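Local coordinates for MdbA protein (Corynebacterium diphtheriae, PDB 5C00) that acts as a thiol-disulfide oxidoreductase of the DsbA family, probably forming disulfide bonds in exported proteins, and is essential for viability, pilus assembly, toxin production and virulence, at residues Ser31-Lys36 and Glu114-Tyr119. Numbering follows the deposited sequence.
Sequences SAIVLK and ETYWNY
With CG swung anti to the backbone N (chi1 172°), Tyr-116 extends its phenol from helix 113-125 toward strand 32-36, where Ile-33 points back at it from the opposite direction. Two branches of the isoleucine receive the end of the ring. Ile-33 CD1 lies 3.7 Å from Tyr-116 OH. Its CG2 comes obliquely to the ring, 3.9 Å from Tyr-116 CZ. Leu-35, two residues further along the strand and on the same side of it, divides its methyls between two aromatics. Leu-35 CD1 rests 4.1 Å from Trp-117 CZ3, the two side chains crossing at about a right angle. Leu-35 CD2 approaches Tyr-116 CE2 more loosely, at 4.4 Å. The indole NE1 of Trp-117 is hydrogen-bonded to Glu-20 OE1, while its six-membered ring meets Leu-35. Leu-82 touches Tyr-116, Leu-105 touches Ile-33 and Met-69 touches Trp-117, continuing a core consistent with the helical insertion of DsbA-like proteins, here helices 96-109 and 113-125, packing on the thioredoxin-type sheet. The axes of segments 32-36 and 114-119 approach to 11.5 Å, and no hydrogen bond links them; four buried side chains join them through dispersion and the exclusion of water, with two methyls of Ile-33 beside the phenol oxygen.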
ATOM      1  N   SER A  31       2.468  -6.816 -10.583  1.00 24.20           N
ATOM      2  CA  SER A  31       2.952  -6.790  -9.180  1.00 22.99           C
ATOM      3  C   SER A  31       2.703  -5.490  -8.393  1.00 22.06           C
ATOM      4  O   SER A  31       3.192  -5.362  -7.281  1.00 20.77           O
ATOM      5  CB  SER A  31       4.432  -7.130  -9.083  1.00 23.43           C
ATOM      6  OG  SER A  31       4.755  -8.299  -9.816  1.00 24.46           O
ATOM      7  N   ALA A  32       1.961  -4.551  -8.965  1.00 21.44           N
ATOM      8  CA  ALA A  32       1.710  -3.276  -8.334  1.00 21.53           C
ATOM      9  C   ALA A  32       0.250  -3.160  -8.025  1.00 21.47           C
ATOM     10  O   ALA A  32      -0.625  -3.761  -8.702  1.00 20.02           O
ATOM     11  CB  ALA A  32       2.113  -2.138  -9.236  1.00 22.61           C
ATOM     12  N   ILE A  33      -0.026  -2.363  -7.004  1.00 21.15           N
ATOM     13  CA  ILE A  33      -1.352  -1.904  -6.780  1.00 20.13           C
ATOM     14  C   ILE A  33      -1.366  -0.521  -7.389  1.00 20.72           C
ATOM     15  O   ILE A  33      -0.707   0.394  -6.898  1.00 20.07           O
ATOM     16  CB  ILE A  33      -1.729  -1.901  -5.288  1.00 19.61           C
ATOM     17  CG1 ILE A  33      -1.743  -3.327  -4.738  1.00 19.99           C
ATOM     18  CG2 ILE A  33      -3.081  -1.223  -5.102  1.00 19.15           C
ATOM     19  CD1 ILE A  33      -1.550  -3.442  -3.240  1.00 21.16           C
ATOM     20  N   VAL A  34      -2.137  -0.375  -8.451  1.00 19.61           N
ATOM     21  CA  VAL A  34      -2.122   0.831  -9.237  1.00 21.07           C
ATOM     22  C   VAL A  34      -3.289   1.756  -8.881  1.00 21.52           C
ATOM     23  O   VAL A  34      -4.433   1.326  -8.884  1.00 24.64           O
ATOM     24  CB  VAL A  34      -2.144   0.487 -10.754  1.00 23.47           C
ATOM     25  CG1 VAL A  34      -1.856   1.739 -11.574  1.00 23.79           C
ATOM     26  CG2 VAL A  34      -1.100  -0.564 -11.086  1.00 23.54           C
ATOM     27  N   LEU A  35      -2.996   3.003  -8.499  1.00 19.87           N
ATOM     28  CA  LEU A  35      -4.047   3.980  -8.201  1.00 19.43           C
ATOM     29  C   LEU A  35      -4.081   5.009  -9.302  1.00 19.72           C
ATOM     30  O   LEU A  35      -3.046   5.525  -9.688  1.00 21.92           O
ATOM     31  CB  LEU A  35      -3.797   4.652  -6.858  1.00 19.02           C
ATOM     32  CG  LEU A  35      -3.624   3.672  -5.716  1.00 18.57           C
ATOM     33  CD1 LEU A  35      -3.408   4.484  -4.455  1.00 19.53           C
ATOM     34  CD2 LEU A  35      -4.831   2.785  -5.553  1.00 19.37           C
ATOM     35  N   LYS A  36      -5.259   5.276  -9.823  1.00 20.31           N
ATOM     36  CA  LYS A  36      -5.430   6.122 -10.991  1.00 21.71           C
ATOM     37  C   LYS A  36      -6.816   6.700 -11.046  1.00 21.85           C
ATOM     38  O   LYS A  36      -7.758   6.094 -10.579  1.00 22.78           O
ATOM     39  CB  LYS A  36      -5.188   5.278 -12.241  1.00 24.63           C
ATOM     40  CG  LYS A  36      -5.986   3.993 -12.210  1.00 27.25           C
ATOM     41  CD  LYS A  36      -5.554   3.010 -13.309  1.00 31.83           C
ATOM     42  CE  LYS A  36      -5.575   1.577 -12.785  1.00 33.79           C
ATOM     43  NZ  LYS A  36      -5.567   0.554 -13.904  1.00 38.25           N
ATOM     44  N   GLU A 114     -11.870   2.654  -1.821  1.00 20.29           N
ATOM     45  CA  GLU A 114     -11.977   3.531  -0.658  1.00 22.06           C
ATOM     46  C   GLU A 114     -11.597   2.771   0.646  1.00 20.57           C
ATOM     47  O   GLU A 114     -10.903   3.302   1.507  1.00 18.91           O
ATOM     48  CB  GLU A 114     -13.342   4.168  -0.575  1.00 26.26           C
ATOM     49  CG  GLU A 114     -13.320   5.409   0.301  1.00 30.21           C
ATOM     50  CD  GLU A 114     -14.576   6.247   0.125  1.00 34.37           C
ATOM     51  OE1 GLU A 114     -15.444   6.106   1.013  1.00 36.92           O
ATOM     52  OE2 GLU A 114     -14.680   7.001  -0.889  1.00 31.96           O
ATOM     53  N   THR A 115     -11.979   1.509   0.751  1.00 18.14           N
ATOM     54  CA  THR A 115     -11.528   0.666   1.865  1.00 18.04           C
ATOM     55  C   THR A 115     -10.009   0.441   1.834  1.00 16.33           C
ATOM     56  O   THR A 115      -9.302   0.639   2.828  1.00 16.62           O
ATOM     57  CB  THR A 115     -12.306  -0.681   1.829  1.00 19.82           C
ATOM     58  OG1 THR A 115     -13.691  -0.383   2.015  1.00 22.97           O
ATOM     59  CG2 THR A 115     -11.886  -1.568   2.946  1.00 20.19           C
ATOM     60  N   TYR A 116      -9.491   0.092   0.652  1.00 16.44           N
ATOM     61  CA  TYR A 116      -8.063  -0.108   0.471  1.00 16.10           C
ATOM     62  C   TYR A 116      -7.283   1.112   0.925  1.00 15.94           C
ATOM     63  O   TYR A 116      -6.349   1.027   1.743  1.00 15.29           O
ATOM     64  CB  TYR A 116      -7.716  -0.411  -0.966  1.00 16.42           C
ATOM     65  CG  TYR A 116      -6.233  -0.418  -1.155  1.00 16.34           C
ATOM     66  CD1 TYR A 116      -5.452  -1.471  -0.672  1.00 16.66           C
ATOM     67  CD2 TYR A 116      -5.581   0.668  -1.695  1.00 15.87           C
ATOM     68  CE1 TYR A 116      -4.079  -1.440  -0.769  1.00 16.33           C
ATOM     69  CE2 TYR A 116      -4.210   0.710  -1.765  1.00 16.15           C
ATOM     70  CZ  TYR A 116      -3.482  -0.355  -1.287  1.00 16.40           C
ATOM     71  OH  TYR A 116      -2.138  -0.322  -1.396  1.00 17.21           O
ATOM     72  N   TRP A 117      -7.670   2.261   0.411  1.00 15.50           N
ATOM     73  CA  TRP A 117      -6.913   3.461   0.765  1.00 17.24           C
ATOM     74  C   TRP A 117      -6.872   3.722   2.281  1.00 16.80           C
ATOM     75  O   TRP A 117      -5.824   4.029   2.877  1.00 15.69           O
ATOM     76  CB  TRP A 117      -7.531   4.644   0.046  1.00 19.14           C
ATOM     77  CG  TRP A 117      -6.905   5.871   0.447  1.00 20.01           C
ATOM     78  CD1 TRP A 117      -7.401   6.783   1.279  1.00 22.15           C
ATOM     79  CD2 TRP A 117      -5.607   6.303   0.081  1.00 21.10           C
ATOM     80  NE1 TRP A 117      -6.497   7.799   1.461  1.00 23.74           N
ATOM     81  CE2 TRP A 117      -5.394   7.535   0.717  1.00 21.91           C
ATOM     82  CE3 TRP A 117      -4.601   5.780  -0.753  1.00 22.11           C
ATOM     83  CZ2 TRP A 117      -4.215   8.249   0.579  1.00 24.27           C
ATOM     84  CZ3 TRP A 117      -3.416   6.503  -0.896  1.00 23.33           C
ATOM     85  CH2 TRP A 117      -3.252   7.724  -0.238  1.00 23.78           C
ATOM     86  N   ASN A 118      -8.039   3.625   2.909  1.00 15.52           N
ATOM     87  CA  ASN A 118      -8.101   3.866   4.344  1.00 16.67           C
ATOM     88  C   ASN A 118      -7.421   2.788   5.171  1.00 15.41           C
ATOM     89  O   ASN A 118      -6.870   3.082   6.227  1.00 15.59           O
ATOM     90  CB  ASN A 118      -9.551   4.050   4.761  1.00 16.77           C
ATOM     91  CG  ASN A 118     -10.074   5.421   4.353  1.00 18.98           C
ATOM     92  OD1 ASN A 118      -9.712   6.437   4.957  1.00 19.52           O
ATOM     93  ND2 ASN A 118     -10.838   5.462   3.271  1.00 18.63           N
ATOM     94  N   TYR A 119      -7.442   1.558   4.671  1.00 15.44           N
ATOM     95  CA  TYR A 119      -6.787   0.438   5.323  1.00 15.79           C
ATOM     96  C   TYR A 119      -5.290   0.596   5.274  1.00 15.01           C
ATOM     97  O   TYR A 119      -4.620   0.501   6.297  1.00 16.56           O
ATOM     98  CB  TYR A 119      -7.205  -0.852   4.669  1.00 17.58           C
ATOM     99  CG  TYR A 119      -6.794  -2.089   5.386  1.00 17.23           C
ATOM    100  CD1 TYR A 119      -7.245  -2.358   6.652  1.00 17.93           C
ATOM    101  CD2 TYR A 119      -5.987  -3.004   4.798  1.00 18.66           C
ATOM    102  CE1 TYR A 119      -6.916  -3.521   7.320  1.00 18.07           C
ATOM    103  CE2 TYR A 119      -5.637  -4.177   5.474  1.00 19.53           C
ATOM    104  CZ  TYR A 119      -6.130  -4.452   6.707  1.00 18.81           C
ATOM    105  OH  TYR A 119      -5.804  -5.651   7.345  1.00 17.70           O
TER